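Local coordinates for thiamin pyrophosphokinase family protein (Enterococcus faecalis, PDB 3MEL) that probably transfers a diphosphate group from ATP to thiamine and binds magnesium and thiamine diphosphate, at residues A[33-37]-A[60-64]; A[161-167]-A[200-206]. All blocks are in the same frame, centred on the assembly; numbering follows the deposited sequence.

Interaction 1 of 2, residues A[33-37]-A[60-64]; sequences CLHLL and FVQET
Leu-37 reaches from helix 32-37 into the angle between Phe-60 and Thr-64, and tracing it outward from the backbone recovers much of the contact. CB of Leu-37 already grazes the Phe-60 ring, 4.1 Å from CE2. Beyond CG the chain forks. CD1 goes to the aromatic ring, with CE2 of Phe-60 its nearest neighbour there, and approaches it obliquely; CD2 of Leu-37 goes instead to the methyl CG2 of Thr-64, 3.4 Å away, and these two side chains meet tip to tip. Thr-64 can offer carbon because its CG2 stands anti to its own backbone N, while OG1, at chi1 -58°, turns back along the helix and bonds to the carbonyl O of Phe-60 at 3.0 Å. The axes of 33-37 and 60-64 cross at 64° and come within 10.7 Å, in the catalytic domain of the thiamin pyrophosphokinase family. Both helices lie against strand 45-48 of the parallel part of the sheet, since Cys-33 and Val-61 each rest on Ala-46. Val-61 splits its branches between two neighbours: CG1 lies 3.9 Å from CB of Cys-33, whereas CG2 meets CD2 of Leu-34 at 3.6 Å, the Leu-34 and Val-61 side chains crossing at about a right angle. CD2 of Leu-34 also sits at the edge of the Phe-60 ring, 4.3 Å from CD2 of the phenylalanine.

Interaction 2 of 2, residues A[161-167]-A[200-206]; sequences LTPVENL and SFDAGMI
Thr-162 holds its hydroxyl between the backbone N and the carbonyl carbon (chi1 67°), which carries OG1 across to 200-206, while Asn-166 sends its amide out anti to the backbone N (chi1 -169°) to Asp-202. At the first site the N-H of Met-205, a selenomethionine, is donated to Thr-162 OG1 at 3.1 Å, and that hydroxyl donates in turn to the carbonyl O of Pro-163 from well above the carbonyl plane. Gly-204 passes close by, its CA 3.2 Å from OG1 of Thr-162. Further backbone bonds join the two segments: Leu-161 N to Met-205 O, Glu-165 N to Ala-203 O, and Asp-202 N to Glu-165 O. At Asn-166 the chain turns a corner, and Asn-166 and Leu-167 both face Gln-179 in a G1 beta bulge. Beside these bonds lies an apolar layer. CG1 of Val-164 comes obliquely to the Phe-201 ring, whereas CG2 meets CG1 of Ile-206 at 3.7 Å; CD1 of Ile-206 is on one face of that ring, offset toward its rim, and also approaches CD1 of Leu-167. The loop 200-206, leading from strand 196-200 of the three-stranded sheet to strand 206-211 of the mixed sheet, is thereby joined to 161-167 within the vitamin B1 binding domain. At the far end ND2 of Asn-166 reaches OD2 of Asp-202 at 3.3 Å, from above the carboxylate plane, with amide and carboxylate planes 62° apart. The side chain of Asn-166 is also about 3 Å from a bound magnesium ion. Such tilted geometry implies a modest bond, though amide and cation together would probably still ease the charge of Asp-202, which has Glu-165 nearby.

Interaction 1 closes before interaction 2 opens along the chain, and the two lie on opposite sides of its centre, their own centres 41 Å apart and their nearest atoms about 25 Å apart. The first belongs to the catalytic domain, where helices 32-37 and 57-64 accompany the parallel strands; the second belongs to the vitamin B1 binding domain, among antiparallel strands. One mixed sheet nevertheless runs between them, from strand 45-48 to strands 155-160 and 206-211, which border 161-167 and 200-206. Interaction 1 is thus near the ligand, the side chain of Cys-33 being about 10 Å from the bound thiamine diphosphate, whereas interaction 2, at the other end of the chain, has another magnesium ion beside it.

Interaction 1 of 2, residues A[33-37]-A[60-64]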
loop_
_atom_site.group_PDB
_atom_site.type_symbol
_atom_site.label_atom_id
_atom_site.label_comp_id
_atom_site.label_asym_id
_atom_site.label_seq_id
_atom_site.Cartn_x
_atom_site.Cartn_y
_atom_site.Cartn_z
ATOM N N CYS A 33 -17.738 6.565 12.013
ATOM C CA CYS A 33 -18.822 7.374 12.560
ATOM C C CYS A 33 -18.656 7.588 14.070
ATOM O O CYS A 33 -18.858 8.692 14.564
ATOM C CB CYS A 33 -20.180 6.740 12.266
ATOM S SG CYS A 33 -20.704 6.691 10.524
ATOM N N LEU A 34 -18.280 6.545 14.804
ATOM C CA LEU A 34 -18.060 6.687 16.244
ATOM C C LEU A 34 -16.803 7.499 16.550
ATOM O O LEU A 34 -16.784 8.314 17.482
ATOM C CB LEU A 34 -17.963 5.319 16.911
ATOM C CG LEU A 34 -19.166 4.412 16.642
ATOM C CD1 LEU A 34 -18.818 2.926 16.814
ATOM C CD2 LEU A 34 -20.374 4.832 17.498
ATOM N N HIS A 35 -15.752 7.277 15.759
ATOM C CA HIS A 35 -14.492 7.992 15.939
ATOM C C HIS A 35 -14.640 9.515 15.827
ATOM O O HIS A 35 -14.000 10.267 16.567
ATOM C CB HIS A 35 -13.435 7.448 14.979
ATOM C CG HIS A 35 -13.079 6.017 15.246
ATOM N ND1 HIS A 35 -12.371 5.238 14.353
ATOM C CD2 HIS A 35 -13.346 5.221 16.307
ATOM C CE1 HIS A 35 -12.214 4.026 14.855
ATOM N NE2 HIS A 35 -12.800 3.988 16.040
ATOM N N LEU A 36 -15.486 9.954 14.904
ATOM C CA LEU A 36 -15.831 11.355 14.777
ATOM C C LEU A 36 -16.514 11.899 16.039
ATOM O O LEU A 36 -16.158 12.973 16.524
ATOM C CB LEU A 36 -16.754 11.546 13.578
ATOM C CG LEU A 36 -16.152 11.944 12.238
ATOM C CD1 LEU A 36 -17.237 12.031 11.197
ATOM C CD2 LEU A 36 -15.404 13.262 12.344
ATOM N N LEU A 37 -17.505 11.173 16.555
ATOM C CA LEU A 37 -18.292 11.667 17.685
ATOM C C LEU A 37 -17.493 11.618 18.975
ATOM O O LEU A 37 -17.645 12.480 19.828
ATOM C CB LEU A 37 -19.596 10.879 17.853
ATOM C CG LEU A 37 -20.538 10.773 16.649
ATOM C CD1 LEU A 37 -21.728 9.820 16.902
ATOM C CD2 LEU A 37 -21.014 12.155 16.244
ATOM N N PHE A 60 -26.951 5.068 18.453
ATOM C CA PHE A 60 -26.341 6.355 18.719
ATOM C C PHE A 60 -25.899 7.070 17.442
ATOM O O PHE A 60 -25.937 8.296 17.375
ATOM C CB PHE A 60 -25.163 6.164 19.670
ATOM C CG PHE A 60 -24.386 7.409 19.925
ATOM C CD1 PHE A 60 -25.021 8.555 20.399
ATOM C CD2 PHE A 60 -23.010 7.440 19.706
ATOM C CE1 PHE A 60 -24.301 9.709 20.640
ATOM C CE2 PHE A 60 -22.280 8.592 19.944
ATOM C CZ PHE A 60 -22.929 9.727 20.411
ATOM N N VAL A 61 -25.480 6.308 16.435
ATOM C CA VAL A 61 -25.065 6.879 15.160
ATOM C C VAL A 61 -26.277 7.286 14.330
ATOM O O VAL A 61 -26.186 8.087 13.406
ATOM C CB VAL A 61 -24.199 5.891 14.380
ATOM C CG1 VAL A 61 -24.027 6.341 12.948
ATOM C CG2 VAL A 61 -22.863 5.734 15.062
ATOM N N GLN A 62 -27.431 6.749 14.687
ATOM C CA GLN A 62 -28.645 6.987 13.926
ATOM C C GLN A 62 -29.382 8.232 14.422
ATOM O O GLN A 62 -30.028 8.923 13.636
ATOM C CB GLN A 62 -29.533 5.751 14.004
ATOM C CG GLN A 62 -30.701 5.732 13.058
ATOM C CD GLN A 62 -31.175 4.316 12.817
ATOM O OE1 GLN A 62 -30.431 3.351 13.058
ATOM N NE2 GLN A 62 -32.413 4.176 12.345
ATOM N N GLU A 63 -29.283 8.520 15.720
ATOM C CA GLU A 63 -29.862 9.747 16.281
ATOM C C GLU A 63 -28.989 10.952 15.916
ATOM O O GLU A 63 -29.485 12.023 15.540
ATOM C CB GLU A 63 -29.996 9.675 17.814
ATOM C CG GLU A 63 -30.876 8.561 18.377
ATOM C CD GLU A 63 -32.290 8.510 17.775
ATOM O OE1 GLU A 63 -33.185 9.255 18.248
ATOM O OE2 GLU A 63 -32.516 7.700 16.844
ATOM N N THR A 64 -27.683 10.756 16.018
ATOM C CA THR A 64 -26.728 11.827 15.807
ATOM C C THR A 64 -26.493 12.258 14.349
ATOM O O THR A 64 -26.526 13.431 14.056
ATOM C CB THR A 64 -25.396 11.483 16.460
ATOM O OG1 THR A 64 -25.611 11.249 17.857
ATOM C CG2 THR A 64 -24.426 12.614 16.271
#

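Interaction 2 of 2, residues A[161-167]-A[200-206]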
loop_
_atom_site.group_PDB
_atom_site.type_symbol
_atom_site.label_atom_id
_atom_site.label_comp_id
_atom_site.label_asym_id
_atom_site.label_seq_id
_atom_site.Cartn_x
_atom_site.Cartn_y
_atom_site.Cartn_z
ATOM N N LEU A 161 1.327 4.689 -11.041
ATOM C CA LEU A 161 0.418 3.580 -10.850
ATOM C C LEU A 161 0.318 2.747 -12.128
ATOM O O LEU A 161 -0.060 1.550 -12.107
ATOM C CB LEU A 161 -0.944 4.092 -10.407
ATOM C CG LEU A 161 -0.876 4.899 -9.114
ATOM C CD1 LEU A 161 -2.247 5.474 -8.786
ATOM C CD2 LEU A 161 -0.323 4.040 -7.974
ATOM N N THR A 162 0.687 3.382 -13.232
ATOM C CA THR A 162 0.658 2.750 -14.529
ATOM C C THR A 162 1.944 3.085 -15.240
ATOM O O THR A 162 2.653 3.992 -14.825
ATOM C CB THR A 162 -0.434 3.357 -15.369
ATOM O OG1 THR A 162 -0.077 4.710 -15.652
ATOM C CG2 THR A 162 -1.752 3.305 -14.633
ATOM N N PRO A 163 2.235 2.384 -16.344
ATOM C CA PRO A 163 3.371 2.865 -17.133
ATOM C C PRO A 163 3.159 4.353 -17.433
ATOM O O PRO A 163 2.078 4.718 -17.916
ATOM C CB PRO A 163 3.267 2.058 -18.438
ATOM C CG PRO A 163 2.300 0.962 -18.172
ATOM C CD PRO A 163 1.400 1.419 -17.081
ATOM N N VAL A 164 4.152 5.192 -17.136
ATOM C CA VAL A 164 4.077 6.629 -17.437
ATOM C C VAL A 164 5.029 6.996 -18.586
ATOM O O VAL A 164 6.030 6.330 -18.802
ATOM C CB VAL A 164 4.343 7.504 -16.170
ATOM C CG1 VAL A 164 4.861 8.883 -16.542
ATOM C CG2 VAL A 164 3.096 7.628 -15.342
ATOM N N GLU A 165 4.697 8.051 -19.325
ATOM C CA GLU A 165 5.524 8.497 -20.439
ATOM C C GLU A 165 6.016 9.939 -20.290
ATOM O O GLU A 165 5.269 10.820 -19.854
ATOM C CB GLU A 165 4.771 8.356 -21.753
ATOM C CG GLU A 165 4.869 6.978 -22.374
ATOM C CD GLU A 165 4.087 6.889 -23.672
ATOM O OE1 GLU A 165 3.437 7.902 -24.034
ATOM O OE2 GLU A 165 4.120 5.814 -24.322
ATOM N N ASN A 166 7.277 10.163 -20.672
ATOM C CA ASN A 166 7.887 11.492 -20.678
ATOM C C ASN A 166 7.731 12.151 -19.323
ATOM O O ASN A 166 7.085 13.186 -19.198
ATOM C CB ASN A 166 7.283 12.361 -21.795
ATOM C CG ASN A 166 8.046 13.657 -22.022
ATOM O OD1 ASN A 166 9.273 13.717 -21.884
ATOM N ND2 ASN A 166 7.314 14.710 -22.375
ATOM N N LEU A 167 8.313 11.543 -18.298
ATOM C CA LEU A 167 8.188 12.075 -16.947
ATOM C C LEU A 167 9.360 12.985 -16.600
ATOM O O LEU A 167 10.468 12.502 -16.333
ATOM C CB LEU A 167 8.072 10.944 -15.915
ATOM C CG LEU A 167 8.094 11.394 -14.452
ATOM C CD1 LEU A 167 7.071 12.470 -14.211
ATOM C CD2 LEU A 167 7.883 10.241 -13.518
ATOM N N SER A 200 5.982 16.948 -14.764
ATOM C CA SER A 200 5.034 16.811 -15.863
ATOM C C SER A 200 5.188 15.467 -16.570
ATOM O O SER A 200 6.208 14.787 -16.421
ATOM C CB SER A 200 5.153 17.977 -16.855
ATOM O OG SER A 200 6.485 18.458 -16.937
ATOM N N PHE A 201 4.150 15.087 -17.313
ATOM C CA PHE A 201 4.110 13.816 -18.014
ATOM C C PHE A 201 2.939 13.771 -18.992
ATOM O O PHE A 201 1.993 14.559 -18.878
ATOM C CB PHE A 201 4.098 12.643 -17.028
ATOM C CG PHE A 201 2.857 12.545 -16.177
ATOM C CD1 PHE A 201 1.874 11.606 -16.463
ATOM C CD2 PHE A 201 2.692 13.346 -15.066
ATOM C CE1 PHE A 201 0.744 11.495 -15.679
ATOM C CE2 PHE A 201 1.562 13.233 -14.276
ATOM C CZ PHE A 201 0.586 12.310 -14.585
ATOM N N ASP A 202 3.010 12.868 -19.965
ATOM C CA ASP A 202 2.063 12.875 -21.077
ATOM C C ASP A 202 1.009 11.796 -20.959
ATOM O O ASP A 202 -0.072 11.930 -21.519
ATOM C CB ASP A 202 2.789 12.682 -22.414
ATOM C CG ASP A 202 3.696 13.850 -22.781
ATOM O OD1 ASP A 202 3.602 14.929 -22.153
ATOM O OD2 ASP A 202 4.506 13.670 -23.718
ATOM N N ALA A 203 1.323 10.717 -20.253
ATOM C CA ALA A 203 0.442 9.557 -20.233
ATOM C C ALA A 203 0.576 8.750 -18.952
ATOM O O ALA A 203 1.686 8.592 -18.418
ATOM C CB ALA A 203 0.709 8.667 -21.436
ATOM N N GLY A 204 -0.558 8.235 -18.471
ATOM C CA GLY A 204 -0.570 7.401 -17.283
ATOM C C GLY A 204 -1.149 8.111 -16.077
ATOM O O GLY A 204 -1.773 9.157 -16.197
HETATM N N MSE A 205 -0.954 7.537 -14.900
HETATM C CA MSE A 205 -1.416 8.202 -13.712
HETATM C C MSE A 205 -0.447 8.067 -12.575
HETATM O O MSE A 205 0.079 6.996 -12.317
HETATM C CB MSE A 205 -2.784 7.706 -13.293
HETATM C CG MSE A 205 -3.747 8.852 -13.031
HETATM SE SE MSE A 205 -5.255 8.301 -11.956
HETATM C CE MSE A 205 -4.321 7.423 -10.495
ATOM N N ILE A 206 -0.210 9.184 -11.896
ATOM C CA ILE A 206 0.742 9.213 -10.802
ATOM C C ILE A 206 0.065 9.607 -9.505
ATOM O O ILE A 206 -0.902 10.386 -9.471
ATOM C CB ILE A 206 1.920 10.165 -11.080
ATOM C CG1 ILE A 206 2.498 9.894 -12.468
ATOM C CG2 ILE A 206 2.994 10.007 -10.011
ATOM C CD1 ILE A 206 3.491 10.923 -12.916
#